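Local coordinates for protein putative HAD family hydrolase (Streptomyces avermitilis, PDB 3MMZ) that probably supplies the HAD-type, KdsC-like phosphatase domain of a longer protein thought to activate N-acylneuraminate with CTP in sialic acid metabolism, at residues V28-D31 against R35-V38; L59-E64 against L89-W94. All blocks are in the same frame, centred on the assembly; numbering follows the deposited sequence.

Interaction 1: residues V28-D31 against R35-V38; sequences VLID and REFV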
loop_
_atom_site.group_PDB
_atom_site.type_symbol
_atom_site.label_atom_id
_atom_site.label_comp_id
_atom_site.label_asym_id
_atom_site.label_seq_id
_atom_site.Cartn_x
_atom_site.Cartn_y
_atom_site.Cartn_z
ATOM N N VAL D 28 19.385 -2.211 -10.163
ATOM C CA VAL D 28 20.830 -2.148 -9.988
ATOM C C VAL D 28 21.177 -0.753 -9.489
ATOM O O VAL D 28 20.745 0.239 -10.063
ATOM C CB VAL D 28 21.583 -2.394 -11.324
ATOM C CG1 VAL D 28 23.101 -2.323 -11.124
ATOM C CG2 VAL D 28 21.187 -3.734 -11.942
ATOM N N LEU D 29 21.944 -0.677 -8.410
ATOM C CA LEU D 29 22.490 0.588 -7.970
ATOM C C LEU D 29 23.803 0.832 -8.716
ATOM O O LEU D 29 24.682 -0.035 -8.748
ATOM C CB LEU D 29 22.715 0.591 -6.462
ATOM C CG LEU D 29 23.117 1.950 -5.891
ATOM C CD1 LEU D 29 21.893 2.805 -5.567
ATOM C CD2 LEU D 29 23.954 1.740 -4.641
ATOM N N ILE D 30 23.919 2.005 -9.333
ATOM C CA ILE D 30 25.109 2.355 -10.102
ATOM C C ILE D 30 25.683 3.660 -9.570
ATOM O O ILE D 30 24.929 4.566 -9.205
ATOM C CB ILE D 30 24.810 2.475 -11.617
ATOM C CG1 ILE D 30 23.789 3.586 -11.894
ATOM C CG2 ILE D 30 24.302 1.133 -12.163
ATOM C CD1 ILE D 30 23.686 3.985 -13.372
ATOM N N ASP D 31 27.007 3.750 -9.515
ATOM C CA ASP D 31 27.635 4.987 -9.066
ATOM C C ASP D 31 28.192 5.818 -10.214
ATOM O O ASP D 31 28.109 5.423 -11.386
ATOM C CB ASP D 31 28.687 4.728 -7.975
ATOM C CG ASP D 31 29.972 4.087 -8.502
ATOM O OD1 ASP D 31 30.167 3.948 -9.725
ATOM O OD2 ASP D 31 30.803 3.707 -7.650
ATOM N N ARG D 35 30.249 1.478 -11.377
ATOM C CA ARG D 35 30.188 0.321 -10.474
ATOM C C ARG D 35 28.732 -0.043 -10.225
ATOM O O ARG D 35 27.900 0.842 -10.032
ATOM C CB ARG D 35 30.867 0.609 -9.134
ATOM C CG ARG D 35 32.372 0.412 -9.135
ATOM C CD ARG D 35 32.897 0.137 -7.725
ATOM N NE ARG D 35 32.609 -1.221 -7.253
ATOM C CZ ARG D 35 33.389 -1.895 -6.404
ATOM N NH1 ARG D 35 34.509 -1.343 -5.951
ATOM N NH2 ARG D 35 33.070 -3.127 -6.020
ATOM N N GLU D 36 28.440 -1.344 -10.245
ATOM C CA GLU D 36 27.090 -1.853 -10.026
ATOM C C GLU D 36 26.964 -2.566 -8.676
ATOM O O GLU D 36 27.877 -3.291 -8.256
ATOM C CB GLU D 36 26.696 -2.803 -11.160
ATOM C CG GLU D 36 26.629 -2.135 -12.536
ATOM C CD GLU D 36 26.232 -3.087 -13.661
ATOM O OE1 GLU D 36 25.692 -4.183 -13.389
ATOM O OE2 GLU D 36 26.444 -2.720 -14.838
ATOM N N PHE D 37 25.848 -2.317 -7.994
ATOM C CA PHE D 37 25.512 -2.982 -6.740
ATOM C C PHE D 37 24.091 -3.528 -6.891
ATOM O O PHE D 37 23.292 -2.970 -7.648
ATOM C CB PHE D 37 25.569 -2.002 -5.562
ATOM C CG PHE D 37 26.838 -1.176 -5.501
ATOM C CD1 PHE D 37 27.056 -0.128 -6.396
ATOM C CD2 PHE D 37 27.805 -1.444 -4.543
ATOM C CE1 PHE D 37 28.237 0.638 -6.349
ATOM C CE2 PHE D 37 28.992 -0.678 -4.474
ATOM C CZ PHE D 37 29.205 0.356 -5.382
ATOM N N VAL D 38 23.779 -4.625 -6.207
ATOM C CA VAL D 38 22.398 -5.128 -6.174
ATOM C C VAL D 38 21.984 -5.443 -4.736
ATOM O O VAL D 38 22.841 -5.682 -3.885
ATOM C CB VAL D 38 22.180 -6.380 -7.082
ATOM C CG1 VAL D 38 22.512 -6.062 -8.553
ATOM C CG2 VAL D 38 23.010 -7.570 -6.582
#

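Interaction 2: residues L59-E64 against L89-W94; sequences LILSTE and LALKQW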
loop_
_atom_site.group_PDB
_atom_site.type_symbol
_atom_site.label_atom_id
_atom_site.label_comp_id
_atom_site.label_asym_id
_atom_site.label_seq_id
_atom_site.Cartn_x
_atom_site.Cartn_y
_atom_site.Cartn_z
ATOM N N LEU D 59 21.963 -24.497 -7.166
ATOM C CA LEU D 59 22.626 -23.850 -8.293
ATOM C C LEU D 59 22.018 -22.492 -8.569
ATOM O O LEU D 59 20.799 -22.354 -8.590
ATOM C CB LEU D 59 22.512 -24.707 -9.557
ATOM C CG LEU D 59 23.242 -24.196 -10.810
ATOM C CD1 LEU D 59 24.752 -24.245 -10.637
ATOM C CD2 LEU D 59 22.811 -24.956 -12.052
ATOM N N ILE D 60 22.878 -21.500 -8.791
ATOM C CA ILE D 60 22.460 -20.226 -9.355
ATOM C C ILE D 60 22.851 -20.187 -10.828
ATOM O O ILE D 60 24.015 -20.420 -11.179
ATOM C CB ILE D 60 23.083 -19.038 -8.601
ATOM C CG1 ILE D 60 22.506 -18.976 -7.182
ATOM C CG2 ILE D 60 22.830 -17.745 -9.353
ATOM C CD1 ILE D 60 23.213 -18.008 -6.257
ATOM N N LEU D 61 21.866 -19.891 -11.670
ATOM C CA LEU D 61 22.024 -19.875 -13.118
ATOM C C LEU D 61 21.728 -18.474 -13.649
ATOM O O LEU D 61 20.669 -17.923 -13.368
ATOM C CB LEU D 61 21.057 -20.891 -13.736
ATOM C CG LEU D 61 21.064 -21.150 -15.242
ATOM C CD1 LEU D 61 22.384 -21.777 -15.670
ATOM C CD2 LEU D 61 19.916 -22.068 -15.604
ATOM N N SER D 62 22.663 -17.899 -14.409
ATOM C CA SER D 62 22.464 -16.557 -14.976
ATOM C C SER D 62 23.125 -16.354 -16.345
ATOM O O SER D 62 24.146 -16.966 -16.650
ATOM C CB SER D 62 22.916 -15.472 -13.989
ATOM O OG SER D 62 22.468 -14.191 -14.402
ATOM N N THR D 63 22.518 -15.487 -17.156
ATOM C CA THR D 63 22.979 -15.180 -18.513
ATOM C C THR D 63 24.142 -14.184 -18.530
ATOM O O THR D 63 24.984 -14.226 -19.429
ATOM C CB THR D 63 21.813 -14.609 -19.390
ATOM O OG1 THR D 63 20.645 -15.425 -19.245
ATOM C CG2 THR D 63 22.191 -14.550 -20.868
ATOM N N GLU D 64 24.197 -13.297 -17.540
ATOM C CA GLU D 64 25.085 -12.135 -17.624
ATOM C C GLU D 64 26.449 -12.280 -16.938
ATOM O O GLU D 64 26.595 -13.022 -15.962
ATOM C CB GLU D 64 24.361 -10.881 -17.133
ATOM C CG GLU D 64 24.647 -9.650 -17.986
ATOM C CD GLU D 64 23.589 -8.575 -17.834
ATOM O OE1 GLU D 64 22.985 -8.184 -18.859
ATOM O OE2 GLU D 64 23.358 -8.127 -16.688
ATOM N N LEU D 89 19.863 -24.832 -22.176
ATOM C CA LEU D 89 20.828 -25.876 -22.571
ATOM C C LEU D 89 21.846 -26.156 -21.476
ATOM O O LEU D 89 22.190 -27.314 -21.208
ATOM C CB LEU D 89 21.557 -25.485 -23.852
ATOM C CG LEU D 89 20.679 -25.305 -25.088
ATOM C CD1 LEU D 89 21.532 -24.853 -26.259
ATOM C CD2 LEU D 89 19.954 -26.607 -25.399
ATOM N N ALA D 90 22.316 -25.084 -20.839
ATOM C CA ALA D 90 23.246 -25.201 -19.730
ATOM C C ALA D 90 22.600 -25.997 -18.598
ATOM O O ALA D 90 23.242 -26.853 -17.983
ATOM C CB ALA D 90 23.678 -23.824 -19.250
ATOM N N LEU D 91 21.319 -25.727 -18.360
ATOM C CA LEU D 91 20.544 -26.408 -17.332
ATOM C C LEU D 91 20.285 -27.877 -17.666
ATOM O O LEU D 91 20.427 -28.744 -16.796
ATOM C CB LEU D 91 19.222 -25.666 -17.085
ATOM C CG LEU D 91 18.195 -26.216 -16.089
ATOM C CD1 LEU D 91 18.817 -26.550 -14.741
ATOM C CD2 LEU D 91 17.070 -25.189 -15.923
ATOM N N LYS D 92 19.905 -28.159 -18.911
ATOM C CA LYS D 92 19.660 -29.541 -19.334
ATOM C C LYS D 92 20.915 -30.399 -19.149
ATOM O O LYS D 92 20.840 -31.500 -18.608
ATOM C CB LYS D 92 19.168 -29.601 -20.783
ATOM C CG LYS D 92 18.734 -30.989 -21.238
ATOM C CD LYS D 92 17.911 -30.911 -22.513
ATOM C CE LYS D 92 17.566 -32.290 -23.056
ATOM N NZ LYS D 92 18.724 -32.908 -23.748
ATOM N N GLN D 93 22.056 -29.872 -19.585
ATOM C CA GLN D 93 23.353 -30.537 -19.449
ATOM C C GLN D 93 23.742 -30.740 -17.975
ATOM O O GLN D 93 24.201 -31.818 -17.589
ATOM C CB GLN D 93 24.432 -29.731 -20.190
ATOM C CG GLN D 93 25.793 -30.434 -20.304
ATOM C CD GLN D 93 26.927 -29.487 -20.690
ATOM O OE1 GLN D 93 27.428 -29.522 -21.819
ATOM N NE2 GLN D 93 27.327 -28.633 -19.757
ATOM N N TRP D 94 23.549 -29.710 -17.156
ATOM C CA TRP D 94 23.861 -29.789 -15.727
ATOM C C TRP D 94 23.052 -30.894 -15.041
ATOM O O TRP D 94 23.616 -31.711 -14.303
ATOM C CB TRP D 94 23.627 -28.429 -15.062
ATOM C CG TRP D 94 23.969 -28.387 -13.608
ATOM C CD1 TRP D 94 25.195 -28.142 -13.062
ATOM C CD2 TRP D 94 23.071 -28.578 -12.509
ATOM N NE1 TRP D 94 25.120 -28.177 -11.691
ATOM C CE2 TRP D 94 23.827 -28.442 -11.324
ATOM C CE3 TRP D 94 21.700 -28.856 -12.410
ATOM C CZ2 TRP D 94 23.260 -28.568 -10.053
ATOM C CZ3 TRP D 94 21.132 -28.980 -11.137
ATOM C CH2 TRP D 94 21.914 -28.835 -9.978
#

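Interaction 1: residues V28-D31 against R35-V38
Leu29 and Phe37 face each other as the hydrogen-bonded pair of an antiparallel beta hairpin, the arm that KdsC-type HAD phosphatases send out from the Rossmann-like core. Backbone bonds run both ways between them: Leu29 N gives to Phe37 O at 2.8 Å, and Phe37 N to Leu29 O at 2.7 Å. A third, Asp31 N to Arg35 O, joins the two segments next to the turn, and CA-H...O contacts fill in between, such as Ile30 CA to Arg35 O at 3.2 Å.

Among the apolar contacts, Leu29 CD2 lies 4.0 Å from Phe37 CD1. In a neighbouring subunit another Leu29 packs on both side chains, so bulky apolar residues suit this face. Ile30 and Glu36 share the other face; there Val28 CG1 reaches the aliphatic part of Glu36, whose carboxylate forms a salt bridge with Lys75 of a further subunit. Apart from these, the edge of the Phe37 ring meets Leu29 O, which sits in the ring plane.

The polar side-chain contact lies at the turn. With chi1 at 73°, the Asp31 carboxylate swings back over the turn, where OD1 accepts from Asp33 N as well as Arg35 N. An alanine here would remove that acceptor and probably leave both amides without their mate. Arg35 N approaches Asp31 OD1 from above the carboxylate plane, 46° out of it, at 3.0 Å.

Interaction 2: residues L59-E64 against L89-W94
Leu59 and Trp94 reach for each other from opposite directions, the leucine from a strand and the indole from a helix. The meeting is a CH-pi contact: Leu59 CD2 stands over one face of the Trp94 ring system, 3.7 Å from the centroid of the five-membered ring and 13° off its normal. This methyl lies equally close to CD2 and CE2 of Trp94, the two atoms shared by both rings, so it sits near the middle of the indole. Nearer the backbone, Leu59 CB lies 4.0 Å from Trp94 CZ2, on the benzene side of the indole, and Leu59 CD1 approaches Trp94 NE1. The indole is brought round by a first torsion of -178°, which sets CG anti to the backbone N and carries the flat group out from the helix toward the strand. A broad aromatic face suits a branched leucine, since one methyl can rest on its middle while CB lies by the benzene ring and the second methyl by the pyrrole nitrogen.

Strand 57-62 is part of the parallel sheet of the Rossmann-like HAD core, and helix 87-98 packs against that sheet; the axes of 59-62 and 89-94 run at 153°, nearly antiparallel, and come within 10.1 Å. Val16 of the adjacent strand 14-17 touches Leu59, Leu61, Leu91 and Trp94, and Leu81 of strand 80-82 flanks the leucines on the sheet.

One turn back along the helix, the side chains of Leu61 and Leu91 cross at about a right angle, with Leu61 CD2 4.0 Å from Leu91 CB. The other methyl, Leu61 CD1, lies 4.3 Å from Ala90 CB, a side chain small enough to fit between the helix and the sheet.

Overall arrangement
Interaction 1 comes first along the chain and closes before interaction 2 opens; their centres lie 24 Å apart, and their nearest atoms about 6 Å, without touching. The residues 28-31 and 35-38 form a projecting hairpin, its centre about 22 Å from the centre of the chain, whose strands continue into sheets of neighbouring subunits, in keeping with the oligomeric assembly. The residues 59-64 and 89-94 instead join the parallel sheet to a helix inside the core. Val38 of the hairpin touches Asp20 of the calcium site, while Leu61 comes within about 6 Å of Asp18, side chain to side chain. The hairpin thus leaves the core close to the metal site.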